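Local coordinates for protein GlcNAc Inducible Gene 2, GIG2 (Candida albicans, PDB 6AKZ) that probably acts as an iron-dependent oxygenase of the DUF1479 (Gig2-like) family, holding a ferric ion in a cupin-related fold, at residues N265-G270 with I338-K343; E269-V274 with E356-H361; T375-T380 with A448-I453. All blocks are in the same frame, centred on the assembly; numbering follows the deposited sequence.

Contact 1 (N265-G270 with I338-K343)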
# COMPACT_ATOMS: atom_id res chain seq x y z
N ASN A 265 -14.39 -16.91 -0.43
CA ASN A 265 -15.32 -16.08 -1.26
C ASN A 265 -14.89 -16.11 -2.70
O ASN A 265 -13.70 -15.97 -2.97
CB ASN A 265 -15.33 -14.64 -0.81
CG ASN A 265 -15.54 -14.51 0.69
OD1 ASN A 265 -14.54 -14.53 1.46
ND2 ASN A 265 -16.81 -14.53 1.15
N LYS A 266 -15.80 -16.36 -3.61
CA LYS A 266 -15.43 -16.55 -5.04
C LYS A 266 -15.26 -15.14 -5.64
O LYS A 266 -15.61 -14.22 -4.98
CB LYS A 266 -16.52 -17.24 -5.79
CG LYS A 266 -16.57 -18.71 -5.43
CD LYS A 266 -17.74 -19.37 -6.16
CE LYS A 266 -18.06 -20.73 -5.61
NZ LYS A 266 -18.98 -20.55 -4.43
N SER A 267 -14.62 -15.00 -6.80
CA SER A 267 -14.40 -13.68 -7.45
C SER A 267 -15.69 -12.91 -7.47
O SER A 267 -16.76 -13.50 -7.77
CB SER A 267 -13.87 -13.82 -8.90
OG SER A 267 -12.72 -14.57 -8.93
N GLY A 268 -15.66 -11.64 -7.14
CA GLY A 268 -16.88 -10.82 -7.15
C GLY A 268 -17.74 -10.85 -5.88
O GLY A 268 -18.66 -10.08 -5.73
N GLU A 269 -17.48 -11.78 -4.97
CA GLU A 269 -18.33 -11.90 -3.77
C GLU A 269 -17.77 -11.05 -2.64
O GLU A 269 -17.19 -11.58 -1.70
CB GLU A 269 -18.41 -13.39 -3.33
CG GLU A 269 -19.08 -14.26 -4.36
CD GLU A 269 -19.22 -15.78 -3.99
OE1 GLU A 269 -18.58 -16.30 -3.01
OE2 GLU A 269 -20.07 -16.43 -4.72
N GLY A 270 -17.93 -9.75 -2.73
CA GLY A 270 -17.50 -8.89 -1.67
C GLY A 270 -16.02 -8.94 -1.36
O GLY A 270 -15.61 -8.80 -0.23
N ILE A 338 -10.14 -10.21 -8.10
CA ILE A 338 -9.13 -11.25 -7.79
C ILE A 338 -9.72 -12.65 -7.96
O ILE A 338 -10.94 -12.80 -8.04
CB ILE A 338 -8.53 -11.07 -6.39
CG1 ILE A 338 -9.64 -11.16 -5.33
CG2 ILE A 338 -7.68 -9.80 -6.38
CD1 ILE A 338 -9.07 -11.26 -3.96
N PRO A 339 -8.85 -13.68 -8.09
CA PRO A 339 -9.29 -15.10 -8.10
C PRO A 339 -10.05 -15.46 -6.85
O PRO A 339 -10.07 -14.70 -5.85
CB PRO A 339 -7.99 -15.92 -8.34
CG PRO A 339 -6.88 -14.92 -8.44
CD PRO A 339 -7.40 -13.55 -8.29
N ASP A 340 -10.78 -16.57 -6.93
CA ASP A 340 -11.49 -17.13 -5.77
C ASP A 340 -10.54 -17.13 -4.56
O ASP A 340 -9.38 -17.44 -4.69
CB ASP A 340 -11.96 -18.57 -6.06
CG ASP A 340 -13.08 -18.61 -7.12
OD1 ASP A 340 -13.72 -17.55 -7.47
OD2 ASP A 340 -13.30 -19.75 -7.61
N VAL A 341 -11.02 -16.65 -3.44
CA VAL A 341 -10.23 -16.56 -2.21
C VAL A 341 -10.60 -17.74 -1.32
O VAL A 341 -11.81 -17.97 -1.07
CB VAL A 341 -10.58 -15.25 -1.47
CG1 VAL A 341 -9.95 -15.16 -0.11
CG2 VAL A 341 -10.16 -14.08 -2.33
N LYS A 342 -9.58 -18.43 -0.82
CA LYS A 342 -9.72 -19.48 0.17
C LYS A 342 -9.16 -19.02 1.56
O LYS A 342 -8.17 -18.31 1.66
CB LYS A 342 -9.03 -20.76 -0.33
CG LYS A 342 -9.56 -21.26 -1.69
CD LYS A 342 -10.99 -21.74 -1.55
CE LYS A 342 -11.46 -22.54 -2.82
NZ LYS A 342 -12.32 -21.68 -3.71
N LYS A 343 -9.78 -19.46 2.61
CA LYS A 343 -9.25 -19.28 4.03
C LYS A 343 -7.76 -19.57 4.11
O LYS A 343 -7.30 -20.55 3.55
CB LYS A 343 -9.96 -20.24 4.99
CG LYS A 343 -11.37 -19.91 5.20
CD LYS A 343 -12.05 -20.97 6.07
CE LYS A 343 -13.49 -20.55 6.30
NZ LYS A 343 -14.21 -21.53 7.17
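Asn265 and Val341 form a single antiparallel bridge, a hydrogen-bonded pair that supplies the backbone share of the contact. Asn265 N donates to Val341 O at 2.9 Å, and Val341 N answers to Asn265 O at 2.8 Å.

Beyond the bridge, side-chain to backbone bonds take over. The carboxylate of Asp340 offers the anti lone pair of OD1 to Ser267 N, 2.8 Å away, with a fairly straight N-H...O angle of 159°. Ser267 reaches back with its hydroxyl: OG donates to Ile338 O over 2.7 Å, in the carbonyl plane and on a lone pair. With OG anti to its own carbonyl carbon (chi1 -55°), the hydroxyl stands beside Ser267 N, and one residue thus binds 338-343 at two places.

Packing is a lesser component. Lys266 lays CB and CG across the Asp340 carboxylate, CB lying 3.3 Å from OD1, but its ammonium runs on outward, and Lys266 NZ stays 6.6 Å from Asp340 OD2, too far for a salt bridge. The Val341 side chain packs on Trp259, Ala261 and Met89, whereas the Asn265 amide looks elsewhere, to Ser263 OG and the His366 carbonyl.

Within 265-270, a type II beta turn runs from Lys266 to Glu269, with Gly268 at its third position where phi is positive. Glu269 steadies the turn through its side chain as well, OE1 accepting from Lys266 N at 2.8 Å from above the carboxylate plane.

Seen as a whole, this is a beta bridge leading into a tight turn that is pinned to residues 338-340 by Ser267 and Asp340. It ties the loops flanking two adjacent strands, 272-274 and 336-337, of the small antiparallel sheet in this cupin-clan fold.

Contact 2 (E269-V274 with E356-H361)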
# COMPACT_ATOMS: atom_id res chain seq x y z
N GLU A 269 -17.48 -11.78 -4.97
CA GLU A 269 -18.33 -11.90 -3.77
C GLU A 269 -17.77 -11.05 -2.64
O GLU A 269 -17.19 -11.58 -1.70
CB GLU A 269 -18.41 -13.39 -3.33
CG GLU A 269 -19.08 -14.26 -4.36
CD GLU A 269 -19.22 -15.78 -3.99
OE1 GLU A 269 -18.58 -16.30 -3.01
OE2 GLU A 269 -20.07 -16.43 -4.72
N GLY A 270 -17.93 -9.75 -2.73
CA GLY A 270 -17.50 -8.89 -1.67
C GLY A 270 -16.02 -8.94 -1.36
O GLY A 270 -15.61 -8.80 -0.23
N THR A 271 -15.21 -9.08 -2.41
CA THR A 271 -13.75 -9.12 -2.28
C THR A 271 -13.01 -7.84 -2.71
O THR A 271 -13.38 -6.73 -2.33
CB THR A 271 -13.16 -10.32 -3.04
OG1 THR A 271 -13.72 -10.37 -4.36
CG2 THR A 271 -13.46 -11.62 -2.32
N LEU A 272 -11.95 -8.03 -3.50
CA LEU A 272 -11.10 -6.98 -3.99
C LEU A 272 -11.05 -7.06 -5.53
O LEU A 272 -11.12 -8.15 -6.10
CB LEU A 272 -9.70 -7.20 -3.41
CG LEU A 272 -8.57 -6.18 -3.77
CD1 LEU A 272 -8.85 -4.83 -3.20
CD2 LEU A 272 -7.25 -6.76 -3.31
N ARG A 273 -10.95 -5.91 -6.14
CA ARG A 273 -10.74 -5.75 -7.56
C ARG A 273 -9.44 -4.92 -7.73
O ARG A 273 -9.18 -4.03 -6.99
CB ARG A 273 -11.91 -5.08 -8.24
CG ARG A 273 -13.16 -5.90 -8.05
CD ARG A 273 -14.42 -5.23 -8.46
NE ARG A 273 -14.40 -4.48 -9.70
CZ ARG A 273 -14.56 -5.00 -10.89
NH1 ARG A 273 -14.67 -6.31 -11.08
NH2 ARG A 273 -14.58 -4.20 -11.91
N VAL A 274 -8.67 -5.29 -8.73
CA VAL A 274 -7.42 -4.64 -8.98
C VAL A 274 -7.23 -4.39 -10.49
O VAL A 274 -7.91 -5.02 -11.30
CB VAL A 274 -6.24 -5.58 -8.54
CG1 VAL A 274 -6.23 -5.75 -7.05
CG2 VAL A 274 -6.33 -6.97 -9.18
N GLU A 356 -10.12 -1.45 -5.91
CA GLU A 356 -11.41 -1.08 -5.22
C GLU A 356 -12.01 -2.37 -4.67
O GLU A 356 -11.57 -3.46 -5.01
CB GLU A 356 -12.40 -0.49 -6.24
CG GLU A 356 -12.62 -1.35 -7.45
CD GLU A 356 -13.63 -0.83 -8.50
OE1 GLU A 356 -14.06 0.33 -8.41
OE2 GLU A 356 -13.98 -1.63 -9.42
N VAL A 357 -12.99 -2.24 -3.79
CA VAL A 357 -13.75 -3.42 -3.29
C VAL A 357 -14.96 -3.63 -4.15
O VAL A 357 -15.43 -2.73 -4.84
CB VAL A 357 -14.18 -3.38 -1.83
CG1 VAL A 357 -13.02 -3.82 -0.94
CG2 VAL A 357 -14.75 -2.03 -1.49
N ASP A 358 -15.45 -4.85 -4.18
CA ASP A 358 -16.65 -5.16 -4.95
C ASP A 358 -17.84 -4.33 -4.42
O ASP A 358 -18.00 -4.18 -3.19
CB ASP A 358 -17.01 -6.65 -4.82
CG ASP A 358 -16.16 -7.56 -5.64
OD1 ASP A 358 -16.08 -7.34 -6.86
OD2 ASP A 358 -15.66 -8.60 -5.10
N ARG A 359 -18.60 -3.78 -5.37
CA ARG A 359 -19.83 -2.99 -5.08
C ARG A 359 -20.86 -3.86 -4.30
O ARG A 359 -21.43 -3.48 -3.28
CB ARG A 359 -20.43 -2.47 -6.43
N GLU A 360 -21.02 -5.07 -4.74
CA GLU A 360 -21.99 -5.94 -4.13
C GLU A 360 -21.39 -7.20 -3.57
O GLU A 360 -20.35 -7.58 -3.97
CB GLU A 360 -22.97 -6.37 -5.22
CG GLU A 360 -23.77 -5.29 -5.91
CD GLU A 360 -24.59 -4.51 -4.94
OE1 GLU A 360 -25.15 -5.09 -4.01
OE2 GLU A 360 -24.70 -3.30 -5.10
N HIS A 361 -22.11 -7.86 -2.65
CA HIS A 361 -21.70 -9.13 -2.09
C HIS A 361 -22.89 -10.05 -2.05
O HIS A 361 -23.66 -10.01 -1.13
CB HIS A 361 -21.14 -9.02 -0.69
CG HIS A 361 -20.72 -10.34 -0.13
ND1 HIS A 361 -20.28 -10.51 1.16
CD2 HIS A 361 -20.70 -11.55 -0.70
CE1 HIS A 361 -20.00 -11.78 1.35
NE2 HIS A 361 -20.22 -12.43 0.23
O HOH W 1 -19.12 -15.50 -0.43
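Thr271 and Asp358 lie side by side, and a single carboxylate oxygen gathers two bonds from the threonine. Asp358 OD2 accepts from Thr271 OG1 at 2.7 Å, nearly in line with its own C-O bond, and from Thr271 N at 2.8 Å on the anti lone pair. The hydroxyl can do this because chi1 of Thr271 (47°) sets OG1 between the backbone N and the carbonyl carbon, near the amide that shares its acceptor.

Arg273 and Glu356 are backbone partners in a hydrogen-bonded antiparallel pair, and their side chains run alongside each other. A bend at chi3 (43°) swings the arginine so that NE meets Glu356 OE2 at 2.9 Å, a nearly straight hydrogen bond (177°) within a salt bridge at the guanidinium edge. Asp358 OD1 approaches the arginine side chain nearer its root, 3.1 Å from Arg273 CD.

At the far end the His361 ring takes Glu269 O over one face, toward the rim, and Gly270 CA makes an off-centre CH-pi contact with it.

The bonds to OD2 extend the pairing past strand 355-357, which carries the iron ligand His355; separately, two donors and a nearby arginine would tend to keep Asp358 ionised.

Contact 3 (T375-T380 with A448-I453)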
# COMPACT_ATOMS: atom_id res chain seq x y z
N THR A 375 5.53 -2.92 5.96
CA THR A 375 5.96 -1.65 6.46
C THR A 375 7.45 -1.85 6.86
O THR A 375 7.78 -2.34 7.93
CB THR A 375 5.13 -1.30 7.70
OG1 THR A 375 3.74 -1.30 7.37
CG2 THR A 375 5.54 0.04 8.26
N PRO A 376 8.37 -1.49 5.97
CA PRO A 376 9.78 -1.70 6.32
C PRO A 376 10.29 -0.71 7.36
O PRO A 376 9.79 0.43 7.45
CB PRO A 376 10.50 -1.47 4.96
CG PRO A 376 9.58 -0.43 4.26
CD PRO A 376 8.17 -0.86 4.66
N LEU A 377 11.27 -1.19 8.11
CA LEU A 377 12.00 -0.32 8.99
C LEU A 377 12.68 0.74 8.13
O LEU A 377 13.53 0.44 7.30
CB LEU A 377 13.00 -1.08 9.88
CG LEU A 377 13.94 -0.17 10.73
CD1 LEU A 377 13.10 0.59 11.73
CD2 LEU A 377 14.89 -1.14 11.46
N SER A 378 12.24 1.94 8.27
CA SER A 378 12.72 3.05 7.40
C SER A 378 12.51 4.34 8.03
O SER A 378 11.73 4.50 8.99
CB SER A 378 12.05 3.00 5.98
OG SER A 378 10.71 3.45 6.08
N ILE A 379 13.19 5.34 7.53
CA ILE A 379 13.18 6.67 8.23
C ILE A 379 11.78 7.29 8.42
O ILE A 379 11.48 7.85 9.50
CB ILE A 379 14.19 7.63 7.60
CG1 ILE A 379 14.49 8.79 8.53
CG2 ILE A 379 13.79 8.15 6.25
CD1 ILE A 379 15.25 8.35 9.76
N THR A 380 10.88 7.11 7.46
CA THR A 380 9.51 7.70 7.57
C THR A 380 8.59 6.78 8.39
O THR A 380 7.43 7.11 8.49
CB THR A 380 8.88 8.08 6.22
OG1 THR A 380 8.69 6.91 5.39
CG2 THR A 380 9.76 9.08 5.42
N ALA A 448 22.33 -0.67 8.93
CA ALA A 448 22.87 -0.41 10.28
C ALA A 448 22.43 0.94 10.83
O ALA A 448 22.02 1.07 12.01
CB ALA A 448 24.38 -0.51 10.34
N LYS A 449 22.43 1.96 10.00
CA LYS A 449 22.10 3.27 10.47
C LYS A 449 20.63 3.38 10.88
O LYS A 449 20.32 3.97 11.92
CB LYS A 449 22.42 4.31 9.43
CG LYS A 449 23.93 4.44 9.15
CD LYS A 449 24.11 5.29 7.90
CE LYS A 449 25.59 5.43 7.57
NZ LYS A 449 25.80 5.86 6.19
N ILE A 450 19.72 2.82 10.07
CA ILE A 450 18.27 2.93 10.45
C ILE A 450 17.98 2.19 11.75
O ILE A 450 17.16 2.63 12.58
CB ILE A 450 17.34 2.60 9.27
CG1 ILE A 450 15.92 3.07 9.56
CG2 ILE A 450 17.40 1.05 8.99
CD1 ILE A 450 15.77 4.56 9.84
N ARG A 451 18.65 1.07 11.97
CA ARG A 451 18.49 0.35 13.17
C ARG A 451 18.95 1.19 14.35
O ARG A 451 18.28 1.24 15.36
CB ARG A 451 19.17 -1.00 13.14
CG ARG A 451 18.50 -2.01 12.28
CD ARG A 451 19.16 -3.36 12.35
NE ARG A 451 18.58 -4.25 11.34
CZ ARG A 451 18.69 -5.56 11.29
NH1 ARG A 451 19.43 -6.24 12.18
NH2 ARG A 451 18.06 -6.22 10.29
N SER A 452 20.09 1.85 14.22
CA SER A 452 20.55 2.71 15.28
C SER A 452 19.59 3.86 15.57
O SER A 452 19.31 4.19 16.75
CB SER A 452 21.95 3.24 14.98
OG SER A 452 22.33 4.19 16.01
N ILE A 453 19.11 4.49 14.51
CA ILE A 453 18.19 5.63 14.66
C ILE A 453 16.90 5.16 15.37
O ILE A 453 16.41 5.83 16.33
CB ILE A 453 17.92 6.23 13.31
CG1 ILE A 453 19.19 6.94 12.80
CG2 ILE A 453 16.69 7.17 13.36
CD1 ILE A 453 19.16 7.22 11.29
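Ile453, which touches Ile379 across the contact, is fixed in its helix by a backbone bond from Ile453 N to Lys449 O, 2.9 Å long. No hydrogen bond joins 375-380 to 448-453, and the contact itself is apolar. Even Arg451 takes part through its aliphatic stem: the chain is extended from CG to NE, its end forms a salt bridge with Asp167 through NE and a hydrogen bond with Glu438 O through NH1, and CG touches Leu377 CD2 at 3.8 Å, the two side chains crossing at about a right angle.

The hub is Ile450, which points from the helix into the loop. CG1 lies anti to the backbone N (chi1 -165°), carrying CD1 onto the backbone between Ser378 and Ile379, where it comes to 3.5 Å from Ile379 N. On one flank Leu377 slides past it in the opposite sense, Leu377 CG lying 4.0 Å from Ile450 CG1. On the other, Ile379 CD1 sits 3.8 Å from Ile450 CD1 and also meets Ile453 CG2 at 4.1 Å, thereby spanning two residues spaced three apart on the helix. Tyr468 of helix 466-474 touches both Ile379 and Ile453, continuing the apolar cluster.

This is helix-on-loop packing: helix 445-460 uses one face to cover the chain corner at Leu377, which is itself backbone-bonded to Asp167 and Thr170, and it joins the helical C-terminal part to the loop that follows strand 367-371.

How the contacts relate
Contacts 1 and 2 start from the same part of the chain, sharing Glu269 and Gly270, and their centres lie 9 Å apart. Both belong to the three-stranded antiparallel sheet in which strand 272-274 runs between 336-337 and 355-357: contact 1 sits at the loops on one side, contact 2 on the pairing with the other, and Ile338 N probably bonds to Leu272 O between them. The side chain of Leu272 lies about 7 Å from the iron, so this sheet flanks the metal site. Contact 3 follows later in the sequence, about 35 Å from contact 2 between centres and across the chain's centre, where C-terminal helices pack far from the metal.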